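Local atomic coordinates of biuret hydrolase (Pseudomonas sp., PDB entry 6C62), a protein that hydrolyses 1-carboxybiuret to urea-1,3-dicarboxylate and ammonia, a step in the bacterial breakdown of the herbicide atrazine. Residues 149-154 and 167-172; 179-184 and 370-375; 188-193 and 408-413; 253-258 and 363-368; 412-417 and 428-433. All blocks are in the same frame, centred on the assembly; numbering follows the deposited sequence. Where two conformers were deposited one is given.

Interaction 1 of 5, residues 149-154 and 167-172; sequences GSSGGS and LGSDTN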
# COMPACT_ATOMS: atom_id res chain seq x y z
N GLY A 149 -13.19 -25.03 1.18
CA GLY A 149 -12.18 -24.41 2.01
C GLY A 149 -11.86 -23.02 1.54
O GLY A 149 -12.43 -22.55 0.53
N SER A 150 -10.96 -22.33 2.24
CA SER A 150 -10.25 -22.82 3.41
C SER A 150 -11.08 -22.87 4.69
O SER A 150 -10.63 -23.48 5.63
CB SER A 150 -8.98 -21.98 3.66
OG SER A 150 -9.29 -20.64 3.99
N SER A 151 -12.29 -22.30 4.71
CA SER A 151 -13.16 -22.37 5.91
C SER A 151 -14.07 -23.63 5.92
O SER A 151 -15.25 -23.54 6.16
CB SER A 151 -14.01 -21.12 6.05
OG SER A 151 -13.30 -19.90 5.88
N GLY A 152 -13.49 -24.80 5.64
CA GLY A 152 -14.28 -26.02 5.50
C GLY A 152 -14.99 -26.46 6.78
O GLY A 152 -16.15 -26.90 6.74
N GLY A 153 -14.31 -26.35 7.92
CA GLY A 153 -14.97 -26.62 9.20
C GLY A 153 -16.19 -25.73 9.44
O GLY A 153 -17.17 -26.16 10.00
N SER A 154 -16.11 -24.46 9.02
CA SER A 154 -17.17 -23.48 9.18
C SER A 154 -18.35 -23.83 8.39
O SER A 154 -19.48 -23.69 8.87
CB SER A 154 -16.68 -22.06 8.84
OG SER A 154 -15.50 -21.77 9.63
N LEU A 167 -17.96 -18.55 12.08
CA LEU A 167 -17.10 -17.54 11.45
C LEU A 167 -16.06 -18.17 10.59
O LEU A 167 -15.48 -19.16 10.98
CB LEU A 167 -16.46 -16.62 12.47
CG LEU A 167 -17.38 -15.84 13.37
CD1 LEU A 167 -16.59 -14.79 14.13
CD2 LEU A 167 -18.51 -15.18 12.60
N GLY A 168 -15.83 -17.57 9.43
CA GLY A 168 -14.76 -17.94 8.52
C GLY A 168 -13.96 -16.75 8.04
O GLY A 168 -14.14 -15.61 8.53
N SER A 169 -13.04 -17.04 7.11
CA SER A 169 -12.31 -16.02 6.41
C SER A 169 -12.41 -16.29 4.93
O SER A 169 -12.65 -17.42 4.49
CB SER A 169 -10.83 -15.90 6.86
OG SER A 169 -9.99 -16.89 6.32
N ASP A 170 -12.26 -15.21 4.17
CA ASP A 170 -12.36 -15.22 2.73
C ASP A 170 -11.37 -14.21 2.13
O ASP A 170 -11.53 -12.99 2.28
CB ASP A 170 -13.84 -14.91 2.30
CG ASP A 170 -14.09 -15.18 0.78
OD1 ASP A 170 -13.26 -14.75 -0.04
OD2 ASP A 170 -15.13 -15.79 0.42
N THR A 171 -10.35 -14.72 1.47
CA THR A 171 -9.40 -13.88 0.80
C THR A 171 -9.69 -13.89 -0.69
O THR A 171 -9.93 -12.82 -1.28
CB THR A 171 -7.98 -14.38 1.13
OG1 THR A 171 -7.82 -14.33 2.52
CG2 THR A 171 -6.92 -13.47 0.53
N ASN A 172 -9.72 -15.08 -1.26
CA ASN A 172 -10.00 -15.31 -2.67
C ASN A 172 -11.18 -16.26 -2.89
O ASN A 172 -11.38 -16.76 -4.00
CB ASN A 172 -8.76 -15.93 -3.29
CG ASN A 172 -7.56 -14.97 -3.26
OD1 ASN A 172 -7.64 -13.85 -3.76
ND2 ASN A 172 -6.44 -15.42 -2.64
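Ser150 meets Ser169 at the start of the contact, but loosely. The two hydroxyls, Ser150 OG and Ser169 OG, stay 4.5 Å apart. Lys74 NZ is hydrogen-bonded to both. The peptide bond before Ser150 is cis, as in the Ser-cisSer-Lys catalytic triad of the amidase signature family. By analogy with relatives, Ser150 and Lys74 probably form the charge relay and Ser174 the acyl-ester nucleophile. Ser174 OG is bonded to the backbone N of Ser150.

Ser151 follows as the centre of an inverse gamma turn. Its OG lies beside its own backbone N and opposite the carbonyl carbon (chi1 -47°), which carries it to the strand. There Ser151 OG accepts a hydrogen bond from Ser169 N at 3.1 Å, with an N-H...O angle of 153°. It is also hydrogen-bonded to Ser174 O and Lys74 NZ, so several groups hold one hydroxyl. With an alanine here, Ser169 N and Ser174 O would probably lose this partner, and Lys74 NZ one of its own. Ser151 OG also lies 3.6 Å from Gly168 CA, where a side chain on the glycine would collide with it.

Ser154, one helical turn on, donates from OG to Leu167 O at 2.9 Å. The hydroxyl sits above the carbonyl plane, 45° out of it.

Thus the N-terminal end of helix 152-159 is fastened to strand 165-170 by two serine hydroxyls. Strands 70-74 and 208-213 lie on the two sides of that strand in the central sheet, and Leu167 packs on helix 102-109.

Interaction 2 of 5, residues 179-184 and 370-375; sequences ASLCGV and PATPIS
Ser180 and Thr372 are brought together by their first torsions. Ser180 OG is turned opposite its backbone N (chi1 -175°) and leaves the helix toward the loop. Thr372 OG1 stands between its own N and carbonyl carbon (chi1 50°) and faces it. The result is a hydrogen bond from Ser180 OG to Thr372 OG1 of 2.7 Å. Thr372 OG1 then donates to Ile374 O at 3.0 Å, from above the carbonyl plane. Ser180 OG in turn is hydrogen-bonded to Gly427 N. The three bonds form a chain, and each hydroxyl has a partner on both sides. This would fix the rotation of both.

Methyl and methylene groups fill in around this chain of bonds. Ala371 CB rests on Ser180 CB at 3.7 Å. Thr372 CG2 lies alongside Ser180, 3.7 Å from its OG.

The helix involved, 176-182, closely follows the probable nucleophile Ser174 in the chain. It ends in a Schellman motif. Val184 N bonds to Ala179 O at 3.0 Å, a weaker bond runs from Gly183 N to Ser180 O, and Gly183 takes the positive phi. The loop involved, 370-375, leaves the end of strand 366-370.

Leu181 adds a further apolar branch. Its side chain starts out beside the loop, but its CD2 branch reaches back to it. Leu181 CD2 lies 3.6 Å from Ile374 O and 3.8 Å from Ser375 C. It thus packs beside the carbonyl that accepts the Thr372 hydrogen bond. In the conformer given, Ser375 OG is held elsewhere, by Pro425 O and Asn421 ND2. Ile426 of strand 426-432 packs against Ser180, Thr372 and Ser375.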
# COMPACT_ATOMS: atom_id res chain seq x y z
N ALA A 179 -19.52 -22.42 1.64
CA ALA A 179 -20.94 -22.19 1.60
C ALA A 179 -21.55 -22.89 0.39
O ALA A 179 -22.57 -23.60 0.51
CB ALA A 179 -21.27 -20.70 1.55
N SER A 180 -20.90 -22.73 -0.76
CA SER A 180 -21.36 -23.39 -2.00
C SER A 180 -21.39 -24.92 -1.87
O SER A 180 -22.42 -25.57 -2.16
CB SER A 180 -20.49 -23.01 -3.16
OG SER A 180 -20.94 -23.52 -4.40
N LEU A 181 -20.25 -25.48 -1.51
CA LEU A 181 -20.07 -26.89 -1.46
C LEU A 181 -20.82 -27.62 -0.34
O LEU A 181 -21.25 -28.76 -0.57
CB LEU A 181 -18.62 -27.25 -1.47
CG LEU A 181 -17.80 -26.71 -2.64
CD1 LEU A 181 -16.47 -27.43 -2.69
CD2 LEU A 181 -18.53 -26.91 -3.96
N CYS A 182 -21.04 -26.97 0.80
CA CYS A 182 -21.80 -27.53 1.93
C CYS A 182 -23.31 -27.20 1.89
O CYS A 182 -24.09 -27.73 2.71
CB CYS A 182 -21.21 -27.10 3.26
SG CYS A 182 -19.64 -27.90 3.61
N GLY A 183 -23.73 -26.33 0.99
CA GLY A 183 -25.10 -25.95 0.96
C GLY A 183 -25.55 -25.14 2.16
O GLY A 183 -26.64 -25.39 2.70
N VAL A 184 -24.78 -24.11 2.52
CA VAL A 184 -25.19 -23.24 3.59
C VAL A 184 -24.98 -21.79 3.14
O VAL A 184 -24.49 -21.53 2.03
CB VAL A 184 -24.40 -23.52 4.89
CG1 VAL A 184 -24.58 -24.97 5.35
CG2 VAL A 184 -22.90 -23.21 4.72
N PRO A 370 -22.11 -17.76 -10.33
CA PRO A 370 -22.01 -18.95 -9.51
C PRO A 370 -20.88 -18.79 -8.52
O PRO A 370 -19.96 -18.00 -8.74
CB PRO A 370 -21.73 -20.08 -10.51
CG PRO A 370 -21.64 -19.44 -11.89
CD PRO A 370 -21.51 -17.96 -11.67
N ALA A 371 -20.98 -19.49 -7.41
CA ALA A 371 -19.93 -19.49 -6.39
C ALA A 371 -18.75 -20.40 -6.69
O ALA A 371 -17.59 -20.10 -6.32
CB ALA A 371 -20.52 -19.85 -5.04
N THR A 372 -19.02 -21.56 -7.27
CA THR A 372 -17.96 -22.51 -7.61
C THR A 372 -18.29 -23.08 -9.00
O THR A 372 -19.47 -23.05 -9.39
CB THR A 372 -17.89 -23.67 -6.58
OG1 THR A 372 -19.21 -24.22 -6.37
CG2 THR A 372 -17.34 -23.21 -5.29
N PRO A 373 -17.28 -23.54 -9.75
CA PRO A 373 -17.52 -24.05 -11.12
C PRO A 373 -18.31 -25.36 -11.15
O PRO A 373 -19.05 -25.58 -12.09
CB PRO A 373 -16.14 -24.24 -11.71
CG PRO A 373 -15.18 -23.72 -10.72
CD PRO A 373 -15.86 -23.55 -9.41
N ILE A 374 -18.15 -26.17 -10.11
CA ILE A 374 -18.82 -27.43 -9.93
C ILE A 374 -19.16 -27.63 -8.42
O ILE A 374 -18.66 -26.90 -7.55
CB ILE A 374 -17.88 -28.60 -10.35
CG1 ILE A 374 -16.54 -28.55 -9.58
CG2 ILE A 374 -17.53 -28.57 -11.83
CD1 ILE A 374 -15.77 -29.84 -9.60
N SER A 375 -19.96 -28.65 -8.13
CA SER A 375 -20.22 -29.09 -6.76
C SER A 375 -19.04 -29.90 -6.21
O SER A 375 -18.10 -30.20 -6.94
CB SER A 375 -21.50 -29.92 -6.71
OG SER A 375 -22.58 -29.05 -6.90

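Interaction 3 of 5, residues 188-193 and 408-413; sequences KPTFGR and GCPVVA
Lys188 and Val411 form an antiparallel hydrogen-bonded pair, with both N-to-O bonds, Lys188 N to Val411 O and Val411 N to Lys188 O, at 2.9 Å. Further along, Phe191 N donates to Gly408 O at 3.1 Å.

The lysine chain leaves extended and then bends twice (chi3 66°, chi4 67°), which folds the ammonium back over the backbone. Lys188 NZ donates to Cys409 O at 2.6 Å, from above the carbonyl plane. It also donates to Pro189 O at 3.1 Å, so one amino group bridges the two segments. A leucine in its place would probably leave Cys409 O and Pro189 O without this donor and remove the side-chain link between the segments.

Thr190 and Pro410 lie side by side, with Thr190 OG1 3.5 Å from Pro410 CD. That hydroxyl is bonded to Trp435 N. Phe191 CB packs on Gly408 CA at 3.8 Å, and a side chain on Gly408 would collide with it.

Thr190 and Phe191 also pack on apolar side chains of a neighbouring subunit. The arrangement is a short antiparallel pairing of strands 185-188 and 411-416 in the central mixed sheet of the amidase fold, continued by a type II turn from Thr190 to Arg193.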
# COMPACT_ATOMS: atom_id res chain seq x y z
N LYS A 188 -19.52 -12.63 2.73
CA LYS A 188 -18.20 -11.99 2.72
C LYS A 188 -18.50 -10.53 2.65
O LYS A 188 -18.92 -10.05 1.60
CB LYS A 188 -17.40 -12.42 1.51
CG LYS A 188 -16.02 -11.80 1.51
CD LYS A 188 -15.33 -11.72 0.15
CE LYS A 188 -16.00 -10.81 -0.84
NZ LYS A 188 -15.91 -9.41 -0.41
N PRO A 189 -18.39 -9.81 3.76
CA PRO A 189 -18.68 -8.40 3.73
C PRO A 189 -17.66 -7.61 2.89
O PRO A 189 -16.71 -8.18 2.32
CB PRO A 189 -18.63 -7.97 5.21
CG PRO A 189 -18.66 -9.25 5.99
CD PRO A 189 -17.89 -10.19 5.09
N THR A 190 -17.94 -6.33 2.75
CA THR A 190 -17.03 -5.41 2.05
C THR A 190 -15.63 -5.48 2.70
O THR A 190 -15.50 -5.59 3.91
CB THR A 190 -17.52 -3.96 2.18
OG1 THR A 190 -18.85 -3.85 1.64
CG2 THR A 190 -16.59 -3.02 1.50
N PHE A 191 -14.57 -5.43 1.90
CA PHE A 191 -13.23 -5.32 2.47
C PHE A 191 -13.17 -4.09 3.39
O PHE A 191 -13.52 -2.97 2.99
CB PHE A 191 -12.18 -5.20 1.36
CG PHE A 191 -10.77 -5.28 1.86
CD1 PHE A 191 -10.18 -6.51 2.14
CD2 PHE A 191 -10.13 -4.14 2.23
CE1 PHE A 191 -8.92 -6.59 2.69
CE2 PHE A 191 -8.85 -4.19 2.82
CZ PHE A 191 -8.25 -5.45 3.06
N GLY A 192 -12.74 -4.29 4.61
CA GLY A 192 -12.62 -3.23 5.61
C GLY A 192 -13.84 -2.98 6.44
O GLY A 192 -13.83 -2.06 7.25
N ARG A 193 -14.89 -3.79 6.29
CA ARG A 193 -16.07 -3.66 7.12
C ARG A 193 -15.89 -4.19 8.55
O ARG A 193 -16.28 -3.55 9.52
CB ARG A 193 -17.23 -4.39 6.42
CG ARG A 193 -18.52 -4.47 7.20
CD ARG A 193 -19.25 -3.15 7.34
NE ARG A 193 -19.98 -2.83 6.11
CZ ARG A 193 -20.79 -1.77 5.97
NH1 ARG A 193 -21.45 -1.59 4.83
NH2 ARG A 193 -20.90 -0.88 6.91
N GLY A 408 -13.12 -6.23 -3.44
CA GLY A 408 -13.60 -6.02 -2.07
C GLY A 408 -15.11 -5.82 -1.99
O GLY A 408 -15.57 -5.30 -0.98
N CYS A 409 -15.86 -6.23 -3.04
CA CYS A 409 -17.31 -6.06 -3.06
C CYS A 409 -17.97 -7.07 -2.12
O CYS A 409 -17.55 -8.21 -2.07
CB CYS A 409 -17.84 -6.34 -4.48
SG CYS A 409 -17.32 -5.19 -5.73
N PRO A 410 -19.02 -6.68 -1.42
CA PRO A 410 -19.69 -7.66 -0.58
C PRO A 410 -20.48 -8.70 -1.38
O PRO A 410 -20.96 -8.42 -2.48
CB PRO A 410 -20.63 -6.79 0.29
CG PRO A 410 -20.96 -5.63 -0.59
CD PRO A 410 -19.67 -5.37 -1.37
N VAL A 411 -20.60 -9.92 -0.81
CA VAL A 411 -21.23 -11.07 -1.49
C VAL A 411 -21.97 -11.90 -0.50
O VAL A 411 -21.42 -12.19 0.54
CB VAL A 411 -20.18 -12.01 -2.15
CG1 VAL A 411 -20.85 -13.23 -2.80
CG2 VAL A 411 -19.33 -11.29 -3.15
N VAL A 412 -23.22 -12.24 -0.81
CA VAL A 412 -23.95 -13.33 -0.09
C VAL A 412 -23.88 -14.54 -1.01
O VAL A 412 -24.18 -14.45 -2.23
CB VAL A 412 -25.38 -12.98 0.20
CG1 VAL A 412 -26.23 -14.19 0.61
CG2 VAL A 412 -25.45 -11.98 1.30
N ALA A 413 -23.48 -15.64 -0.42
CA ALA A 413 -23.48 -16.94 -1.07
C ALA A 413 -24.74 -17.72 -0.63
O ALA A 413 -24.92 -18.04 0.53
CB ALA A 413 -22.24 -17.73 -0.77

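Interaction 4 of 5, residues 253-258 and 363-368; sequences AGLRIG and DWDILI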
# COMPACT_ATOMS: atom_id res chain seq x y z
N ALA A 253 -37.77 -4.59 -5.21
CA ALA A 253 -38.52 -3.76 -6.19
C ALA A 253 -37.66 -2.60 -6.62
O ALA A 253 -37.09 -1.94 -5.81
CB ALA A 253 -39.85 -3.27 -5.62
N GLY A 254 -37.53 -2.40 -7.94
CA GLY A 254 -36.82 -1.27 -8.50
C GLY A 254 -35.30 -1.38 -8.58
O GLY A 254 -34.64 -0.47 -9.09
N LEU A 255 -34.73 -2.47 -8.08
CA LEU A 255 -33.30 -2.70 -8.20
C LEU A 255 -32.93 -3.16 -9.57
O LEU A 255 -33.67 -3.87 -10.22
CB LEU A 255 -32.82 -3.70 -7.15
CG LEU A 255 -32.99 -3.31 -5.68
CD1 LEU A 255 -32.41 -4.43 -4.85
CD2 LEU A 255 -32.34 -1.98 -5.27
N ARG A 256 -31.76 -2.77 -10.03
CA ARG A 256 -31.21 -3.24 -11.29
C ARG A 256 -30.32 -4.48 -11.04
O ARG A 256 -29.28 -4.40 -10.36
CB ARG A 256 -30.49 -2.09 -12.02
CG ARG A 256 -30.76 -2.20 -13.54
CD ARG A 256 -30.04 -1.17 -14.43
NE ARG A 256 -29.89 -1.71 -15.80
CZ ARG A 256 -28.92 -1.44 -16.68
NH1 ARG A 256 -27.94 -0.60 -16.39
NH2 ARG A 256 -28.95 -2.02 -17.88
N ILE A 257 -30.77 -5.64 -11.51
CA ILE A 257 -30.09 -6.90 -11.20
C ILE A 257 -29.66 -7.53 -12.50
O ILE A 257 -30.46 -7.70 -13.40
CB ILE A 257 -30.99 -7.86 -10.36
CG1 ILE A 257 -31.64 -7.10 -9.19
CG2 ILE A 257 -30.21 -9.11 -9.89
CD1 ILE A 257 -32.29 -7.98 -8.13
N GLY A 258 -28.39 -7.88 -12.61
CA GLY A 258 -27.85 -8.52 -13.78
C GLY A 258 -27.15 -9.83 -13.53
O GLY A 258 -26.80 -10.17 -12.39
N ASP A 363 -24.26 1.43 -12.62
CA ASP A 363 -25.33 1.00 -13.50
C ASP A 363 -26.11 -0.21 -12.94
O ASP A 363 -27.11 -0.59 -13.52
CB ASP A 363 -24.76 0.64 -14.87
CG ASP A 363 -23.93 1.83 -15.52
OD1 ASP A 363 -24.20 3.02 -15.27
OD2 ASP A 363 -22.96 1.57 -16.26
N TRP A 364 -25.65 -0.83 -11.83
CA TRP A 364 -26.22 -2.10 -11.37
C TRP A 364 -26.27 -2.06 -9.86
O TRP A 364 -25.36 -1.47 -9.24
CB TRP A 364 -25.40 -3.29 -11.86
CG TRP A 364 -25.40 -3.39 -13.32
CD1 TRP A 364 -24.43 -2.95 -14.18
CD2 TRP A 364 -26.45 -3.91 -14.14
NE1 TRP A 364 -24.81 -3.18 -15.50
CE2 TRP A 364 -26.05 -3.76 -15.49
CE3 TRP A 364 -27.70 -4.50 -13.87
CZ2 TRP A 364 -26.84 -4.19 -16.57
CZ3 TRP A 364 -28.48 -4.94 -14.92
CH2 TRP A 364 -28.07 -4.77 -16.25
N ASP A 365 -27.33 -2.66 -9.29
CA ASP A 365 -27.45 -2.80 -7.83
C ASP A 365 -26.91 -4.16 -7.34
O ASP A 365 -26.17 -4.20 -6.34
CB ASP A 365 -28.89 -2.59 -7.39
CG ASP A 365 -29.39 -1.19 -7.77
OD1 ASP A 365 -28.79 -0.25 -7.23
OD2 ASP A 365 -30.28 -1.02 -8.69
N ILE A 366 -27.27 -5.23 -8.05
CA ILE A 366 -26.82 -6.59 -7.71
C ILE A 366 -26.41 -7.31 -9.00
O ILE A 366 -27.09 -7.16 -10.04
CB ILE A 366 -27.94 -7.35 -6.99
CG1 ILE A 366 -28.22 -6.77 -5.64
CG2 ILE A 366 -27.58 -8.80 -6.74
CD1 ILE A 366 -29.66 -6.83 -5.32
N LEU A 367 -25.33 -8.08 -8.93
CA LEU A 367 -24.89 -8.94 -10.04
C LEU A 367 -24.79 -10.36 -9.54
O LEU A 367 -24.36 -10.59 -8.41
CB LEU A 367 -23.58 -8.46 -10.65
CG LEU A 367 -23.67 -7.03 -11.26
CD1 LEU A 367 -22.30 -6.46 -11.57
CD2 LEU A 367 -24.48 -7.07 -12.56
N ILE A 368 -25.18 -11.32 -10.39
CA ILE A 368 -25.25 -12.72 -10.02
C ILE A 368 -24.22 -13.56 -10.76
O ILE A 368 -24.07 -13.49 -11.98
CB ILE A 368 -26.63 -13.29 -10.40
CG1 ILE A 368 -27.74 -12.46 -9.79
CG2 ILE A 368 -26.74 -14.73 -9.89
CD1 ILE A 368 -29.08 -12.90 -10.37
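Arg256 O is gripped by two backbone donors of the other segment. Asp365 N reaches it at 2.8 Å in the carbonyl plane, and Ile366 N at 3.2 Å, tilted from that plane. The same residue is held at its N-H. Arg256 N donates to Asp365 OD2 at 2.7 Å, almost straight (175°), using the anti lone pair of the carboxylate. Asp365 therefore holds both backbone polar groups of Arg256, the carbonyl with its own N-H and the N-H with its carboxylate.

The Arg256 side chain runs extended over Trp364. Its guanidinium lies flat on the indole, with centres 3.7 Å apart and planes at 21°. This is a stack and a cation-pi contact. Arg256 NH1 also donates to Asp363 O at 3.0 Å, and NH2 forms a salt bridge with Glu287, outside the two segments. Leu367 CD2 covers the opposite face of the indole.

Beyond this, the strands pair in parallel, Ile257 with Ile366 and Gly258 with Leu367. Gly258 N donates to Ile366 O, and Ile368 N to Gly258 O at 2.8 Å. A side chain on Gly258 would be tight against both Trp364 and Leu367. On the isoleucine face, Ile366 CD1 meets Leu255 CD1 at 3.7 Å.

The contact joins neighbouring strands 257-260 and 366-370, far from the active site. The stack, the NH1 bond and the partner Glu287 together probably hold the arginine flat on the exposed side, while the isoleucine side chains pack on the other face of the strands.

Interaction 5 of 5, residues 412-417 and 428-433; sequences VAAPTW and VQLIAA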
# COMPACT_ATOMS: atom_id res chain seq x y z
N VAL A 412 -23.22 -12.24 -0.81
CA VAL A 412 -23.95 -13.33 -0.09
C VAL A 412 -23.88 -14.54 -1.01
O VAL A 412 -24.18 -14.45 -2.23
CB VAL A 412 -25.38 -12.98 0.20
CG1 VAL A 412 -26.23 -14.19 0.61
CG2 VAL A 412 -25.45 -11.98 1.30
N ALA A 413 -23.48 -15.64 -0.42
CA ALA A 413 -23.48 -16.94 -1.07
C ALA A 413 -24.74 -17.72 -0.63
O ALA A 413 -24.92 -18.04 0.53
CB ALA A 413 -22.24 -17.73 -0.77
N ALA A 414 -25.66 -17.86 -1.56
CA ALA A 414 -26.96 -18.46 -1.32
C ALA A 414 -26.96 -19.94 -1.80
O ALA A 414 -26.61 -20.21 -2.95
CB ALA A 414 -28.03 -17.69 -2.07
N PRO A 415 -27.35 -20.88 -0.93
CA PRO A 415 -27.27 -22.32 -1.25
C PRO A 415 -28.48 -22.78 -2.11
O PRO A 415 -29.61 -22.46 -1.76
CB PRO A 415 -27.28 -22.98 0.11
CG PRO A 415 -28.09 -22.04 0.96
CD PRO A 415 -27.78 -20.64 0.45
N THR A 416 -28.21 -23.39 -3.26
CA THR A 416 -29.23 -23.91 -4.16
C THR A 416 -28.93 -25.38 -4.51
O THR A 416 -27.84 -25.92 -4.19
CB THR A 416 -29.33 -23.12 -5.48
OG1 THR A 416 -28.23 -23.45 -6.30
CG2 THR A 416 -29.31 -21.59 -5.26
N TRP A 417 -29.94 -26.04 -5.10
CA TRP A 417 -29.95 -27.49 -5.22
C TRP A 417 -30.35 -27.81 -6.67
O TRP A 417 -31.48 -28.14 -6.92
CB TRP A 417 -30.90 -28.11 -4.20
CG TRP A 417 -30.42 -27.84 -2.79
CD1 TRP A 417 -30.70 -26.75 -2.03
CD2 TRP A 417 -29.55 -28.64 -2.02
NE1 TRP A 417 -30.08 -26.84 -0.82
CE2 TRP A 417 -29.35 -27.99 -0.79
CE3 TRP A 417 -28.88 -29.86 -2.26
CZ2 TRP A 417 -28.52 -28.52 0.22
CZ3 TRP A 417 -28.09 -30.40 -1.24
CH2 TRP A 417 -27.92 -29.71 -0.03
N VAL A 428 -24.85 -19.64 -5.20
CA VAL A 428 -24.87 -18.49 -6.06
C VAL A 428 -24.33 -17.27 -5.31
O VAL A 428 -24.76 -17.00 -4.18
CB VAL A 428 -26.31 -18.24 -6.59
CG1 VAL A 428 -27.24 -17.78 -5.50
CG2 VAL A 428 -26.32 -17.19 -7.65
N GLN A 429 -23.44 -16.51 -5.97
CA GLN A 429 -22.96 -15.23 -5.43
C GLN A 429 -23.95 -14.11 -5.81
O GLN A 429 -24.28 -13.93 -7.00
CB GLN A 429 -21.60 -14.86 -6.02
CG GLN A 429 -20.47 -15.84 -5.74
CD GLN A 429 -19.12 -15.31 -6.21
OE1 GLN A 429 -18.46 -14.57 -5.47
NE2 GLN A 429 -18.67 -15.73 -7.41
N LEU A 430 -24.40 -13.38 -4.80
CA LEU A 430 -25.17 -12.15 -4.98
C LEU A 430 -24.23 -11.00 -4.58
O LEU A 430 -23.88 -10.84 -3.40
CB LEU A 430 -26.40 -12.20 -4.10
CG LEU A 430 -27.29 -13.46 -4.26
CD1 LEU A 430 -28.32 -13.52 -3.17
CD2 LEU A 430 -27.94 -13.47 -5.60
N ILE A 431 -23.76 -10.26 -5.57
CA ILE A 431 -22.63 -9.34 -5.44
C ILE A 431 -23.20 -7.95 -5.53
O ILE A 431 -23.98 -7.65 -6.44
CB ILE A 431 -21.61 -9.50 -6.58
CG1 ILE A 431 -21.21 -10.96 -6.75
CG2 ILE A 431 -20.36 -8.67 -6.36
CD1 ILE A 431 -20.61 -11.32 -8.08
N ALA A 432 -22.80 -7.08 -4.61
CA ALA A 432 -23.18 -5.67 -4.66
C ALA A 432 -21.95 -4.78 -4.56
O ALA A 432 -20.82 -5.25 -4.35
CB ALA A 432 -24.15 -5.37 -3.51
N ALA A 433 -22.17 -3.47 -4.73
CA ALA A 433 -21.10 -2.48 -4.63
C ALA A 433 -20.53 -2.46 -3.22
O ALA A 433 -21.25 -2.79 -2.29
CB ALA A 433 -21.64 -1.10 -4.98
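Ala414 and Val428 make the tight end of this antiparallel pairing. Their side chains lie on the same face of the sheet, with Ala414 CB 3.5 Å from Val428 CG1. That branch of Val428 stands between its own N and carbonyl carbon (chi1 70°), which points it at the alanine. Val428 has a second conformer, so this touch may hold only part of the time. The backbones here are joined by two bonds, Ala414 N to Val428 O and Val428 N to Ala414 O, each 2.9 Å. The first is nearly straight, at 171°.

The packing is looser toward the next hydrogen-bonded pair. Val412 CG1 and Leu430 CD1 approach only to 4.4 Å. Here the backbone bonds carry the pairing. Leu430 N donates to Val412 O at 2.8 Å, in the carbonyl plane, and Val412 N donates back to Leu430 O at 3.0 Å.

The other face, with Ala413 and Gln429, is also loose across the pair. This is a non-hydrogen-bonded pair, and Ala413 CA points its hydrogen at Val428 O, 3.4 Å away. Gln429 sends its amide elsewhere, to Pro370 O, Leu400 O and Arg176.

The two segments form a beta hairpin inside the central sheet. Strand 185-188 flanks strand 411-416, and strand 366-370 flanks strand 426-432. Helices 437-449 and 270-283 cover the valine and leucine face, while Ala413 packs on Ala179 of helix 176-182.

Interaction 1 comes first and closes a short loop, joining helix 152-159 to strand 165-170. Interaction 2 opens next, on helix 176-182, and interaction 3 opens just after it. Both close long loops. Interaction 2 ends at 370-375 and interaction 3 at 408-413, so the two cross. Interaction 4, 253-258 with 363-368, is nested inside both loops and adds a parallel strand pair near the far edge of the sheet. Interaction 5 begins on the strand where interaction 3 ends, shares Val412 and Ala413 with it, and closes a hairpin. Its second strand, 426-432, bonds to strand 366-370 of interaction 4, so interactions 3, 5 and 4 follow one another across the central sheet.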